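Local coordinates for 5-oxopent-3-ene-1,2,5-tricarboxylate decarboxylase (Exiguobacterium antarcticum B7, PDB 6IYM), which belongs to the fumarylacetoacetate hydrolase family and holds a magnesium ion in an acidic site of its mainly beta-sheet fold, at residues A[112-124]-A[168-180]. Sequence-based numbering, arbitrary orientation.
Sequences ERHADLTQQLDYE and FFRGKSLDGFCPF. With MG (magnesium ion), chain C.
His114 meets the type II beta turn Leu174–Phe177, packing the loop that leads into strand 121-131 against the turn that leads into strand 178-186 of the fumarylacetoacetate hydrolase fold. Its ring suits the place because it offers two flat faces and an N-H: NE2 donates to Asp175 O at 2.7 Å, nearly straight (166°), lying in the carbonyl plane on a lone pair. Glu112 CG lies over one ring face, while Leu174 CB covers the other in a CH-pi contact, 4.0 Å from the centroid. Leucine suits this place because its CD1 methyl, farther along the chain, also meets Leu117 CD1 at 3.9 Å.

Phe177 has CG beside its backbone N, which swings the ring across to segment 112-124: CE1 reaches His114, and CZ touches Leu121 CD1 at 3.5 Å. Leu174 CB sits over the centre of this ring. The Phe177 and His114 planes are almost perpendicular (86°), and Glu112 O lies at the Phe177 ring edge. Gly176, third in the turn, has phi 100°, which suits glycine.

The side chains of Glu112 and Asp175 lie side by side; Arg136 of the second subunit makes salt bridges to both, and its Thr230 hydrogen-bonds Asp175. Glu124 binds magnesium with Glu126 and Asp155. Lys172 NZ, hydrogen-bonded to Asp155 and Thr157, makes a long salt bridge to Glu124 OE1 (3.9 Å); Arg159 also salt-bridges OE1, whereas Glu124 OE2 lies 2.0 Å from the magnesium ion.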
loop_
_atom_site.group_PDB
_atom_site.type_symbol
_atom_site.label_atom_id
_atom_site.label_comp_id
_atom_site.label_asym_id
_atom_site.label_seq_id
_atom_site.Cartn_x
_atom_site.Cartn_y
_atom_site.Cartn_z
ATOM N N GLU A 112 -15.992 -7.929 8.827
ATOM C CA GLU A 112 -16.559 -9.003 7.984
ATOM C C GLU A 112 -15.844 -10.307 8.353
ATOM O O GLU A 112 -14.608 -10.303 8.415
ATOM C CB GLU A 112 -16.438 -8.583 6.516
ATOM C CG GLU A 112 -16.909 -9.619 5.525
ATOM C CD GLU A 112 -17.006 -9.131 4.088
ATOM O OE1 GLU A 112 -17.492 -9.915 3.252
ATOM O OE2 GLU A 112 -16.577 -7.986 3.793
ATOM N N ARG A 113 -16.601 -11.378 8.622
ATOM C CA ARG A 113 -16.077 -12.674 9.140
ATOM C C ARG A 113 -15.341 -13.480 8.054
ATOM O O ARG A 113 -14.350 -14.198 8.411
ATOM C CB ARG A 113 -17.233 -13.480 9.752
ATOM C CG ARG A 113 -16.964 -14.972 9.919
ATOM C CD ARG A 113 -16.045 -15.280 11.087
ATOM N NE ARG A 113 -15.716 -16.701 11.163
ATOM C CZ ARG A 113 -14.745 -17.294 10.497
ATOM N NH1 ARG A 113 -13.964 -16.590 9.693
ATOM N NH2 ARG A 113 -14.539 -18.598 10.641
ATOM N N HIS A 114 -15.798 -13.422 6.797
ATOM C CA HIS A 114 -15.211 -14.137 5.622
ATOM C C HIS A 114 -15.037 -15.641 5.943
ATOM O O HIS A 114 -13.926 -16.174 5.746
ATOM C CB HIS A 114 -13.869 -13.487 5.197
ATOM C CG HIS A 114 -13.910 -12.035 4.814
ATOM N ND1 HIS A 114 -14.144 -11.607 3.515
ATOM C CD2 HIS A 114 -13.633 -10.916 5.529
ATOM C CE1 HIS A 114 -14.116 -10.287 3.479
ATOM N NE2 HIS A 114 -13.788 -9.832 4.710
ATOM N N ALA A 115 -16.077 -16.344 6.421
ATOM C CA ALA A 115 -15.957 -17.773 6.828
ATOM C C ALA A 115 -15.527 -18.654 5.641
ATOM O O ALA A 115 -14.748 -19.620 5.866
ATOM C CB ALA A 115 -17.240 -18.264 7.470
ATOM N N ASP A 116 -15.948 -18.337 4.410
ATOM C CA ASP A 116 -15.468 -19.047 3.182
ATOM C C ASP A 116 -13.941 -18.950 3.032
ATOM O O ASP A 116 -13.335 -19.895 2.470
ATOM C CB ASP A 116 -16.135 -18.535 1.900
ATOM C CG ASP A 116 -16.224 -17.019 1.767
ATOM O OD1 ASP A 116 -15.713 -16.302 2.671
ATOM O OD2 ASP A 116 -16.809 -16.560 0.757
ATOM N N LEU A 117 -13.299 -17.866 3.485
ATOM C CA LEU A 117 -11.850 -17.661 3.183
ATOM C C LEU A 117 -10.975 -18.051 4.367
ATOM O O LEU A 117 -9.815 -18.409 4.095
ATOM C CB LEU A 117 -11.606 -16.207 2.759
ATOM C CG LEU A 117 -12.554 -15.682 1.679
ATOM C CD1 LEU A 117 -12.119 -14.317 1.160
ATOM C CD2 LEU A 117 -12.652 -16.658 0.513
ATOM N N THR A 118 -11.485 -17.954 5.608
ATOM C CA THR A 118 -10.694 -18.134 6.857
ATOM C C THR A 118 -11.447 -18.989 7.883
ATOM O O THR A 118 -12.667 -18.755 8.052
ATOM C CB THR A 118 -10.429 -16.828 7.630
ATOM O OG1 THR A 118 -10.517 -15.669 6.809
ATOM C CG2 THR A 118 -9.075 -16.870 8.296
ATOM N N GLN A 119 -10.733 -19.883 8.576
ATOM C CA GLN A 119 -11.196 -20.471 9.867
ATOM C C GLN A 119 -10.143 -20.220 10.953
ATOM O O GLN A 119 -10.234 -20.870 11.987
ATOM C CB GLN A 119 -11.510 -21.966 9.726
ATOM C CG GLN A 119 -12.616 -22.278 8.723
ATOM C CD GLN A 119 -13.972 -21.771 9.138
ATOM O OE1 GLN A 119 -14.690 -21.136 8.359
ATOM N NE2 GLN A 119 -14.345 -22.065 10.370
ATOM N N GLN A 120 -9.175 -19.321 10.720
ATOM C CA GLN A 120 -8.182 -18.892 11.740
ATOM C C GLN A 120 -8.117 -17.360 11.795
ATOM O O GLN A 120 -7.024 -16.806 11.729
ATOM C CB GLN A 120 -6.845 -19.555 11.455
ATOM C CG GLN A 120 -6.915 -21.086 11.446
ATOM C CD GLN A 120 -5.531 -21.676 11.467
ATOM O OE1 GLN A 120 -4.593 -21.136 10.879
ATOM N NE2 GLN A 120 -5.371 -22.755 12.207
ATOM N N LEU A 121 -9.261 -16.700 11.910
ATOM C CA LEU A 121 -9.333 -15.230 12.068
ATOM C C LEU A 121 -8.822 -14.830 13.461
ATOM O O LEU A 121 -9.258 -15.466 14.463
ATOM C CB LEU A 121 -10.770 -14.789 11.889
ATOM C CG LEU A 121 -10.950 -13.278 11.895
ATOM C CD1 LEU A 121 -10.174 -12.656 10.745
ATOM C CD2 LEU A 121 -12.419 -12.939 11.813
ATOM N N ASP A 122 -7.938 -13.829 13.533
ATOM C CA ASP A 122 -7.236 -13.456 14.786
ATOM C C ASP A 122 -7.177 -11.943 14.898
ATOM O O ASP A 122 -7.336 -11.289 13.843
ATOM C CB ASP A 122 -5.836 -14.077 14.845
ATOM C CG ASP A 122 -5.278 -14.302 16.244
ATOM O OD1 ASP A 122 -5.957 -13.924 17.225
ATOM O OD2 ASP A 122 -4.119 -14.775 16.343
ATOM N N TYR A 123 -6.969 -11.452 16.135
ATOM C CA TYR A 123 -6.826 -10.031 16.515
ATOM C C TYR A 123 -5.334 -9.700 16.733
ATOM O O TYR A 123 -4.488 -10.591 17.026
ATOM C CB TYR A 123 -7.636 -9.716 17.778
ATOM C CG TYR A 123 -7.327 -10.650 18.923
ATOM C CD1 TYR A 123 -6.303 -10.397 19.811
ATOM C CD2 TYR A 123 -7.999 -11.852 19.053
ATOM C CE1 TYR A 123 -5.994 -11.285 20.831
ATOM C CE2 TYR A 123 -7.697 -12.759 20.058
ATOM C CZ TYR A 123 -6.676 -12.481 20.943
ATOM O OH TYR A 123 -6.355 -13.399 21.908
ATOM N N GLU A 124 -5.009 -8.413 16.664
ATOM C CA GLU A 124 -3.700 -7.852 17.119
ATOM C C GLU A 124 -3.923 -6.378 17.454
ATOM O O GLU A 124 -4.132 -5.591 16.525
ATOM C CB GLU A 124 -2.605 -7.938 16.048
ATOM C CG GLU A 124 -2.123 -9.342 15.725
ATOM C CD GLU A 124 -0.862 -9.452 14.862
ATOM O OE1 GLU A 124 -0.427 -10.586 14.638
ATOM O OE2 GLU A 124 -0.357 -8.415 14.368
ATOM N N PHE A 168 2.385 -11.721 4.032
ATOM C CA PHE A 168 1.265 -11.485 4.985
ATOM C C PHE A 168 0.143 -10.655 4.341
ATOM O O PHE A 168 -0.988 -10.737 4.844
ATOM C CB PHE A 168 1.804 -10.880 6.284
ATOM C CG PHE A 168 2.730 -11.781 7.058
ATOM C CD1 PHE A 168 2.814 -13.137 6.788
ATOM C CD2 PHE A 168 3.496 -11.265 8.082
ATOM C CE1 PHE A 168 3.679 -13.952 7.501
ATOM C CE2 PHE A 168 4.349 -12.079 8.807
ATOM C CZ PHE A 168 4.436 -13.424 8.517
ATOM N N PHE A 169 0.423 -9.948 3.241
ATOM C CA PHE A 169 -0.431 -8.901 2.623
ATOM C C PHE A 169 -1.897 -9.329 2.533
ATOM O O PHE A 169 -2.755 -8.637 3.082
ATOM C CB PHE A 169 0.012 -8.576 1.194
ATOM C CG PHE A 169 -0.943 -7.649 0.487
ATOM C CD1 PHE A 169 -1.187 -6.383 0.979
ATOM C CD2 PHE A 169 -1.613 -8.050 -0.650
ATOM C CE1 PHE A 169 -2.071 -5.538 0.329
ATOM C CE2 PHE A 169 -2.487 -7.200 -1.301
ATOM C CZ PHE A 169 -2.723 -5.954 -0.808
ATOM N N ARG A 170 -2.178 -10.413 1.820
ATOM C CA ARG A 170 -3.563 -10.852 1.528
ATOM C C ARG A 170 -4.285 -11.186 2.843
ATOM O O ARG A 170 -5.375 -10.675 3.030
ATOM C CB ARG A 170 -3.613 -12.044 0.565
ATOM C CG ARG A 170 -5.041 -12.472 0.258
ATOM C CD ARG A 170 -5.253 -13.194 -1.067
ATOM N NE ARG A 170 -6.508 -13.931 -0.987
ATOM C CZ ARG A 170 -7.707 -13.388 -1.084
ATOM N NH1 ARG A 170 -7.862 -12.090 -1.290
ATOM N NH2 ARG A 170 -8.771 -14.152 -0.965
ATOM N N GLY A 171 -3.702 -12.026 3.693
ATOM C CA GLY A 171 -4.341 -12.478 4.946
ATOM C C GLY A 171 -4.571 -11.338 5.930
ATOM O O GLY A 171 -5.318 -11.570 6.897
ATOM N N LYS A 172 -4.002 -10.142 5.686
ATOM C CA LYS A 172 -4.173 -8.944 6.559
ATOM C C LYS A 172 -5.045 -7.881 5.885
ATOM O O LYS A 172 -5.287 -6.844 6.516
ATOM C CB LYS A 172 -2.801 -8.402 6.963
ATOM C CG LYS A 172 -2.072 -9.337 7.918
ATOM C CD LYS A 172 -0.768 -8.866 8.469
ATOM C CE LYS A 172 -0.211 -9.815 9.521
ATOM N NZ LYS A 172 -0.593 -9.445 10.910
ATOM N N SER A 173 -5.514 -8.127 4.658
ATOM C CA SER A 173 -6.029 -7.065 3.771
ATOM C C SER A 173 -7.459 -7.322 3.276
ATOM O O SER A 173 -7.981 -6.447 2.534
ATOM C CB SER A 173 -5.052 -6.845 2.650
ATOM O OG SER A 173 -3.820 -6.392 3.177
ATOM N N LEU A 174 -8.135 -8.378 3.744
ATOM C CA LEU A 174 -9.569 -8.622 3.417
ATOM C C LEU A 174 -10.405 -7.464 3.943
ATOM O O LEU A 174 -10.035 -6.945 5.008
ATOM C CB LEU A 174 -10.025 -9.930 4.075
ATOM C CG LEU A 174 -9.357 -11.202 3.565
ATOM C CD1 LEU A 174 -10.179 -12.425 3.940
ATOM C CD2 LEU A 174 -9.157 -11.163 2.058
ATOM N N ASP A 175 -11.515 -7.117 3.281
ATOM C CA ASP A 175 -12.392 -6.013 3.726
ATOM C C ASP A 175 -12.754 -6.254 5.215
ATOM O O ASP A 175 -13.140 -7.374 5.566
ATOM C CB ASP A 175 -13.626 -5.861 2.828
ATOM C CG ASP A 175 -13.324 -5.522 1.358
ATOM O OD1 ASP A 175 -12.139 -5.275 1.000
ATOM O OD2 ASP A 175 -14.263 -5.540 0.563
ATOM N N GLY A 176 -12.620 -5.236 6.064
ATOM C CA GLY A 176 -12.969 -5.290 7.494
ATOM C C GLY A 176 -11.756 -5.498 8.382
ATOM O O GLY A 176 -11.897 -5.271 9.596
ATOM N N PHE A 177 -10.591 -5.854 7.825
ATOM C CA PHE A 177 -9.435 -6.345 8.622
ATOM C C PHE A 177 -8.585 -5.207 9.215
ATOM O O PHE A 177 -7.473 -5.520 9.722
ATOM C CB PHE A 177 -8.572 -7.284 7.788
ATOM C CG PHE A 177 -9.056 -8.710 7.724
ATOM C CD1 PHE A 177 -10.389 -9.026 7.879
ATOM C CD2 PHE A 177 -8.163 -9.724 7.448
ATOM C CE1 PHE A 177 -10.818 -10.348 7.807
ATOM C CE2 PHE A 177 -8.583 -11.046 7.375
ATOM C CZ PHE A 177 -9.917 -11.354 7.560
ATOM N N CYS A 178 -9.017 -3.939 9.178
ATOM C CA CYS A 178 -8.207 -2.848 9.785
ATOM C C CYS A 178 -9.072 -1.809 10.494
ATOM O O CYS A 178 -9.134 -0.648 10.082
ATOM C CB CYS A 178 -7.292 -2.216 8.736
ATOM S SG CYS A 178 -5.904 -1.333 9.486
ATOM N N PRO A 179 -9.682 -2.151 11.656
ATOM C CA PRO A 179 -10.181 -1.155 12.592
ATOM C C PRO A 179 -9.114 -0.108 12.873
ATOM O O PRO A 179 -7.967 -0.480 13.100
ATOM C CB PRO A 179 -10.421 -1.941 13.885
ATOM C CG PRO A 179 -10.807 -3.307 13.362
ATOM C CD PRO A 179 -9.921 -3.513 12.151
ATOM N N PHE A 180 -9.525 1.153 12.863
ATOM C CA PHE A 180 -8.636 2.319 12.993
ATOM C C PHE A 180 -9.392 3.402 13.745
ATOM O O PHE A 180 -10.435 3.819 13.273
ATOM C CB PHE A 180 -8.184 2.737 11.595
ATOM C CG PHE A 180 -7.395 4.019 11.510
ATOM C CD1 PHE A 180 -6.356 4.267 12.383
ATOM C CD2 PHE A 180 -7.565 4.883 10.431
ATOM C CE1 PHE A 180 -5.600 5.422 12.255
ATOM C CE2 PHE A 180 -6.779 6.019 10.282
ATOM C CZ PHE A 180 -5.828 6.311 11.218
HETATM MG MG MG C . 0.525 -6.805 13.539
#